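Long-range contacts in uncharacterized protein MJ0754 (Methanocaldococcus jannaschii, PDB 3Q4N), which is of unknown function but folds as a ferritin-like four-helix bundle and probably binds metal at a dinuclear centre: residues B[22-27]-B[118-123]; B[27-32]-B[72-77]. All coordinates share one frame; numbering follows the deposited sequence.

Contact 1 (B[22-27]-B[118-123]); sequences IEMREE and ADLEKW
Inside the ferritin-like four-helix bundle, Glu23, Met24 and Glu27 of helix 15-42 meet Asp119, Leu120 and Trp123 of helix 102-125. The two helical segments run nearly antiparallel, at 165°, with their axes 11.3 Å apart. Glu23 reaches the edge of the indole. Its OE2 accepts a weak, bent hydrogen bond from Trp123 NE1 at 3.1 Å, with an N-H...O angle of 132°. The carboxylate is steeply turned against the ring, at 67°. Its other oxygen, OE1, forms a salt bridge with Lys86.

Met24 bends at chi2 and chi3 and lies alongside Trp123. Its SD is 3.6 Å from Trp123 CD1 and comes at the ring obliquely, a Met-aromatic contact. The bend carries the terminal CE on to Leu120 CD2, 3.7 Å away. Tyr136 of helix 130-155 also touches Met24 and Trp123.

One turn along, Glu27 and Asp119 cross at about a right angle, Glu27 OE1 3.0 Å from Asp119 OD2. At 2.88 Å resolution this like-charge approach should not be over-read. Asp116 also touches Glu27. Whether this pair binds metal is not established. Antiparallel helices with acids between them are typical of ferritin-like bundles, which often hold a dinuclear centre among such residues.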
loop_
_atom_site.group_PDB
_atom_site.type_symbol
_atom_site.label_atom_id
_atom_site.label_comp_id
_atom_site.label_asym_id
_atom_site.label_seq_id
_atom_site.Cartn_x
_atom_site.Cartn_y
_atom_site.Cartn_z
ATOM N N ILE B 22 0.843 16.094 -3.797
ATOM C CA ILE B 22 2.245 15.955 -4.211
ATOM C C ILE B 22 2.520 14.526 -4.673
ATOM O O ILE B 22 3.108 14.300 -5.736
ATOM C CB ILE B 22 3.262 16.320 -3.087
ATOM C CG1 ILE B 22 3.321 17.816 -2.845
ATOM C CG2 ILE B 22 4.655 15.906 -3.467
ATOM C CD1 ILE B 22 2.755 18.243 -1.530
ATOM N N GLU B 23 2.084 13.560 -3.875
ATOM C CA GLU B 23 2.492 12.180 -4.089
ATOM C C GLU B 23 1.832 11.632 -5.336
ATOM O O GLU B 23 2.473 10.937 -6.146
ATOM C CB GLU B 23 2.131 11.324 -2.880
ATOM C CG GLU B 23 3.133 10.211 -2.591
ATOM C CD GLU B 23 2.665 9.301 -1.456
ATOM O OE1 GLU B 23 3.354 9.273 -0.392
ATOM O OE2 GLU B 23 1.603 8.631 -1.622
ATOM N N MET B 24 0.551 11.974 -5.483
ATOM C CA MET B 24 -0.248 11.527 -6.593
ATOM C C MET B 24 0.212 12.134 -7.901
ATOM O O MET B 24 0.151 11.483 -8.939
ATOM C CB MET B 24 -1.694 11.867 -6.340
ATOM C CG MET B 24 -2.392 10.904 -5.389
ATOM S SD MET B 24 -2.146 9.143 -5.717
ATOM C CE MET B 24 -2.640 8.914 -7.402
ATOM N N ARG B 25 0.674 13.380 -7.849
ATOM C CA ARG B 25 1.235 14.045 -9.025
ATOM C C ARG B 25 2.403 13.222 -9.534
ATOM O O ARG B 25 2.502 12.949 -10.731
ATOM C CB ARG B 25 1.700 15.464 -8.682
ATOM C CG ARG B 25 2.552 16.165 -9.757
ATOM C CD ARG B 25 1.704 16.747 -10.899
ATOM N NE ARG B 25 2.505 17.442 -11.911
ATOM C CZ ARG B 25 2.168 17.527 -13.199
ATOM N NH1 ARG B 25 1.047 16.971 -13.650
ATOM N NH2 ARG B 25 2.956 18.165 -14.048
ATOM N N GLU B 26 3.280 12.809 -8.626
ATOM C CA GLU B 26 4.374 11.958 -9.039
ATOM C C GLU B 26 4.001 10.500 -9.241
ATOM O O GLU B 26 4.673 9.793 -9.995
ATOM C CB GLU B 26 5.568 12.087 -8.116
ATOM C CG GLU B 26 6.785 12.618 -8.846
ATOM C CD GLU B 26 7.756 13.355 -7.944
ATOM O OE1 GLU B 26 7.638 13.235 -6.695
ATOM O OE2 GLU B 26 8.638 14.050 -8.513
ATOM N N GLU B 27 2.929 10.046 -8.600
ATOM C CA GLU B 27 2.529 8.676 -8.814
ATOM C C GLU B 27 2.146 8.439 -10.266
ATOM O O GLU B 27 2.630 7.477 -10.853
ATOM C CB GLU B 27 1.452 8.222 -7.844
ATOM C CG GLU B 27 1.479 6.711 -7.624
ATOM C CD GLU B 27 0.898 6.275 -6.269
ATOM O OE1 GLU B 27 -0.068 5.467 -6.261
ATOM O OE2 GLU B 27 1.404 6.731 -5.212
ATOM N N ALA B 118 -5.184 1.616 -5.142
ATOM C CA ALA B 118 -5.001 1.432 -3.704
ATOM C C ALA B 118 -4.719 2.773 -3.038
ATOM O O ALA B 118 -5.344 3.151 -2.031
ATOM C CB ALA B 118 -3.863 0.456 -3.434
ATOM N N ASP B 119 -3.782 3.507 -3.626
ATOM C CA ASP B 119 -3.344 4.752 -3.034
ATOM C C ASP B 119 -4.405 5.820 -3.246
ATOM O O ASP B 119 -4.682 6.619 -2.362
ATOM C CB ASP B 119 -1.954 5.102 -3.548
ATOM C CG ASP B 119 -0.919 4.014 -3.173
ATOM O OD1 ASP B 119 -1.295 3.051 -2.467
ATOM O OD2 ASP B 119 0.269 4.090 -3.574
ATOM N N LEU B 120 -5.066 5.769 -4.390
ATOM C CA LEU B 120 -6.231 6.590 -4.611
ATOM C C LEU B 120 -7.241 6.393 -3.500
ATOM O O LEU B 120 -7.677 7.364 -2.917
ATOM C CB LEU B 120 -6.847 6.302 -5.990
ATOM C CG LEU B 120 -6.131 6.964 -7.179
ATOM C CD1 LEU B 120 -6.599 6.427 -8.488
ATOM C CD2 LEU B 120 -6.281 8.491 -7.174
ATOM N N GLU B 121 -7.606 5.148 -3.196
ATOM C CA GLU B 121 -8.585 4.893 -2.128
ATOM C C GLU B 121 -7.987 5.400 -0.823
ATOM O O GLU B 121 -8.622 6.159 -0.101
ATOM C CB GLU B 121 -8.957 3.400 -2.011
ATOM C CG GLU B 121 -10.147 2.913 -2.873
ATOM C CD GLU B 121 -10.094 1.381 -3.208
ATOM O OE1 GLU B 121 -9.641 0.563 -2.367
ATOM O OE2 GLU B 121 -10.522 0.986 -4.324
ATOM N N LYS B 122 -6.747 4.993 -0.550
ATOM C CA LYS B 122 -5.988 5.454 0.614
ATOM C C LYS B 122 -6.115 6.962 0.801
ATOM O O LYS B 122 -6.459 7.424 1.891
ATOM C CB LYS B 122 -4.525 5.038 0.442
ATOM C CG LYS B 122 -3.498 5.628 1.385
ATOM C CD LYS B 122 -2.120 5.313 0.804
ATOM C CE LYS B 122 -0.983 5.508 1.793
ATOM N NZ LYS B 122 -0.377 6.900 1.840
ATOM N N TRP B 123 -5.882 7.716 -0.276
ATOM C CA TRP B 123 -5.926 9.185 -0.244
ATOM C C TRP B 123 -7.317 9.833 -0.177
ATOM O O TRP B 123 -7.518 10.818 0.545
ATOM C CB TRP B 123 -5.142 9.773 -1.411
ATOM C CG TRP B 123 -3.650 9.635 -1.287
ATOM C CD1 TRP B 123 -2.805 9.003 -2.167
ATOM C CD2 TRP B 123 -2.820 10.147 -0.237
ATOM N NE1 TRP B 123 -1.508 9.084 -1.722
ATOM C CE2 TRP B 123 -1.487 9.776 -0.539
ATOM C CE3 TRP B 123 -3.071 10.879 0.931
ATOM C CZ2 TRP B 123 -0.416 10.110 0.285
ATOM C CZ3 TRP B 123 -2.002 11.212 1.749
ATOM C CH2 TRP B 123 -0.693 10.828 1.424
#

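Contact 2 (B[27-32]-B[72-77]); sequences EEKLAR and DPVKND
Arg32 and Asp77 supply the ionic part of the contact. Asp77 OD2 lies at the guanidinium edge, in its plane, 3.6 Å from both Arg32 NH1 and Arg32 NH2. The oxygen thus sits between the two terminal nitrogens. This is a long salt bridge, and the carboxylate plane is turned 67° from that of the guanidinium. A bend at chi3 (58°) brings the edge of the guanidinium against Asp77. The backbone also comes close there, with Asp77 O 3.4 Å from Arg32 NH2. The stronger partner of Arg32 is Gln55 of helix 45-68, bonded to NH1.

Apolar packing comes from Lys29 and Val74, whose CA atoms are the nearest pair between the segments, 8.6 Å apart. The methylenes of Lys29 slant past the valine, with Lys29 CD 3.5 Å from Val74 CG1. Lys29 CE lies 3.7 Å from the same methyl, Val74 CG1. Val74 is the centre of an inverse gamma turn in the long connection between helices 45-68 and 85-98. Its CB points toward helix 15-42, and the connection packs on that helix.

The polar contacts of Lys29 lie further along its chain. The chain is extended up to CE, which lies beside the carbonyl oxygen of Asp77, then bends at chi4 (-72°). NZ donates hydrogen bonds to Ser78 O and Val81 O and makes a salt bridge with Asp33, and Phe82 adds a cation-pi interaction. Lys29 NZ stays 6.0 Å from Asp77 OD2, too far for a direct ion pair.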
loop_
_atom_site.group_PDB
_atom_site.type_symbol
_atom_site.label_atom_id
_atom_site.label_comp_id
_atom_site.label_asym_id
_atom_site.label_seq_id
_atom_site.Cartn_x
_atom_site.Cartn_y
_atom_site.Cartn_z
ATOM N N GLU B 27 2.929 10.046 -8.600
ATOM C CA GLU B 27 2.529 8.676 -8.814
ATOM C C GLU B 27 2.146 8.439 -10.266
ATOM O O GLU B 27 2.630 7.477 -10.853
ATOM C CB GLU B 27 1.452 8.222 -7.844
ATOM C CG GLU B 27 1.479 6.711 -7.624
ATOM C CD GLU B 27 0.898 6.275 -6.269
ATOM O OE1 GLU B 27 -0.068 5.467 -6.261
ATOM O OE2 GLU B 27 1.404 6.731 -5.212
ATOM N N GLU B 28 1.326 9.333 -10.839
ATOM C CA GLU B 28 0.825 9.229 -12.229
ATOM C C GLU B 28 1.943 9.375 -13.258
ATOM O O GLU B 28 1.876 8.857 -14.381
ATOM C CB GLU B 28 -0.253 10.278 -12.498
ATOM C CG GLU B 28 -1.466 10.236 -11.550
ATOM C CD GLU B 28 -2.446 9.046 -11.776
ATOM O OE1 GLU B 28 -3.000 8.894 -12.886
ATOM O OE2 GLU B 28 -2.683 8.257 -10.827
ATOM N N LYS B 29 2.978 10.098 -12.868
ATOM C CA LYS B 29 4.123 10.258 -13.727
ATOM C C LYS B 29 4.914 8.945 -13.801
ATOM O O LYS B 29 5.376 8.544 -14.884
ATOM C CB LYS B 29 4.997 11.412 -13.253
ATOM C CG LYS B 29 6.179 11.648 -14.165
ATOM C CD LYS B 29 6.924 12.922 -13.858
ATOM C CE LYS B 29 8.180 12.975 -14.688
ATOM N NZ LYS B 29 9.183 12.004 -14.196
ATOM N N LEU B 30 5.053 8.269 -12.665
ATOM C CA LEU B 30 5.649 6.939 -12.659
ATOM C C LEU B 30 4.972 6.065 -13.721
ATOM O O LEU B 30 5.623 5.570 -14.656
ATOM C CB LEU B 30 5.531 6.292 -11.280
ATOM C CG LEU B 30 5.900 4.811 -11.192
ATOM C CD1 LEU B 30 7.300 4.541 -11.765
ATOM C CD2 LEU B 30 5.778 4.306 -9.756
ATOM N N ALA B 31 3.666 5.888 -13.563
ATOM C CA ALA B 31 2.858 5.163 -14.515
ATOM C C ALA B 31 3.215 5.591 -15.936
ATOM O O ALA B 31 3.562 4.766 -16.765
ATOM C CB ALA B 31 1.392 5.424 -14.230
ATOM N N ARG B 32 3.173 6.890 -16.202
ATOM C CA ARG B 32 3.429 7.370 -17.538
ATOM C C ARG B 32 4.844 7.004 -18.027
ATOM O O ARG B 32 5.008 6.417 -19.108
ATOM C CB ARG B 32 3.139 8.862 -17.643
ATOM C CG ARG B 32 3.158 9.372 -19.086
ATOM C CD ARG B 32 3.591 10.855 -19.215
ATOM N NE ARG B 32 4.926 11.120 -18.660
ATOM C CZ ARG B 32 5.414 12.333 -18.398
ATOM N NH1 ARG B 32 4.684 13.416 -18.648
ATOM N NH2 ARG B 32 6.635 12.465 -17.878
ATOM N N ASP B 72 4.925 22.499 -6.997
ATOM C CA ASP B 72 4.930 21.275 -7.819
ATOM C C ASP B 72 6.230 20.444 -7.683
ATOM O O ASP B 72 7.331 21.007 -7.728
ATOM C CB ASP B 72 4.712 21.689 -9.276
ATOM C CG ASP B 72 4.668 20.521 -10.231
ATOM O OD1 ASP B 72 5.437 19.565 -10.052
ATOM O OD2 ASP B 72 3.867 20.570 -11.185
ATOM N N PRO B 73 6.104 19.107 -7.510
ATOM C CA PRO B 73 7.286 18.260 -7.358
ATOM C C PRO B 73 7.970 17.885 -8.665
ATOM O O PRO B 73 9.174 17.634 -8.653
ATOM C CB PRO B 73 6.743 17.008 -6.664
ATOM C CG PRO B 73 5.327 16.946 -7.036
ATOM C CD PRO B 73 4.859 18.348 -7.293
ATOM N N VAL B 74 7.225 17.842 -9.772
ATOM C CA VAL B 74 7.807 17.540 -11.092
ATOM C C VAL B 74 8.556 18.756 -11.640
ATOM O O VAL B 74 8.079 19.441 -12.559
ATOM C CB VAL B 74 6.769 17.097 -12.173
ATOM C CG1 VAL B 74 7.466 16.272 -13.229
ATOM C CG2 VAL B 74 5.617 16.310 -11.590
ATOM N N LYS B 75 9.723 19.027 -11.064
ATOM C CA LYS B 75 10.596 20.072 -11.564
ATOM C C LYS B 75 11.150 19.644 -12.937
ATOM O O LYS B 75 10.864 20.292 -13.956
ATOM C CB LYS B 75 11.696 20.405 -10.538
ATOM C CG LYS B 75 11.371 21.595 -9.593
ATOM C CD LYS B 75 11.098 21.213 -8.124
ATOM C CE LYS B 75 11.072 22.480 -7.222
ATOM N NZ LYS B 75 10.146 22.406 -6.039
ATOM N N ASN B 76 11.888 18.534 -12.972
ATOM C CA ASN B 76 12.394 17.952 -14.231
ATOM C C ASN B 76 11.391 16.963 -14.854
ATOM O O ASN B 76 11.108 15.909 -14.267
ATOM C CB ASN B 76 13.749 17.278 -13.969
ATOM C CG ASN B 76 14.381 16.677 -15.221
ATOM O OD1 ASN B 76 13.912 16.873 -16.345
ATOM N ND2 ASN B 76 15.475 15.946 -15.020
ATOM N N ASP B 77 10.855 17.302 -16.031
ATOM C CA ASP B 77 9.848 16.447 -16.687
ATOM C C ASP B 77 10.360 15.087 -17.194
ATOM O O ASP B 77 9.580 14.129 -17.335
ATOM C CB ASP B 77 9.147 17.172 -17.838
ATOM C CG ASP B 77 8.186 16.249 -18.595
ATOM O OD1 ASP B 77 8.611 15.690 -19.632
ATOM O OD2 ASP B 77 7.036 16.028 -18.133
#

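In the fold
Contacts 1 and 2 use consecutive turns of helix 15-42 and share Glu27, with centres 12 Å apart. They lie on different sides of that helix. Contact 1 joins it to helix 102-125 within the bundle, while contact 2 joins it to the connection after helix 45-68. Glu27 takes part in contact 1 only; it does not reach 72-77. The two sites also touch directly. Arg25 NE is 3.5 Å from Asp72 OD2, a long and weak ion pair. Pro73 CG packs 3.7 Å from Ile22 O. Glu28, next to the shared Glu27, bonds His57 and lies close to Asp116. This set resembles the ligands of ferritin-like dinuclear centres, but no metal is present here to confirm it.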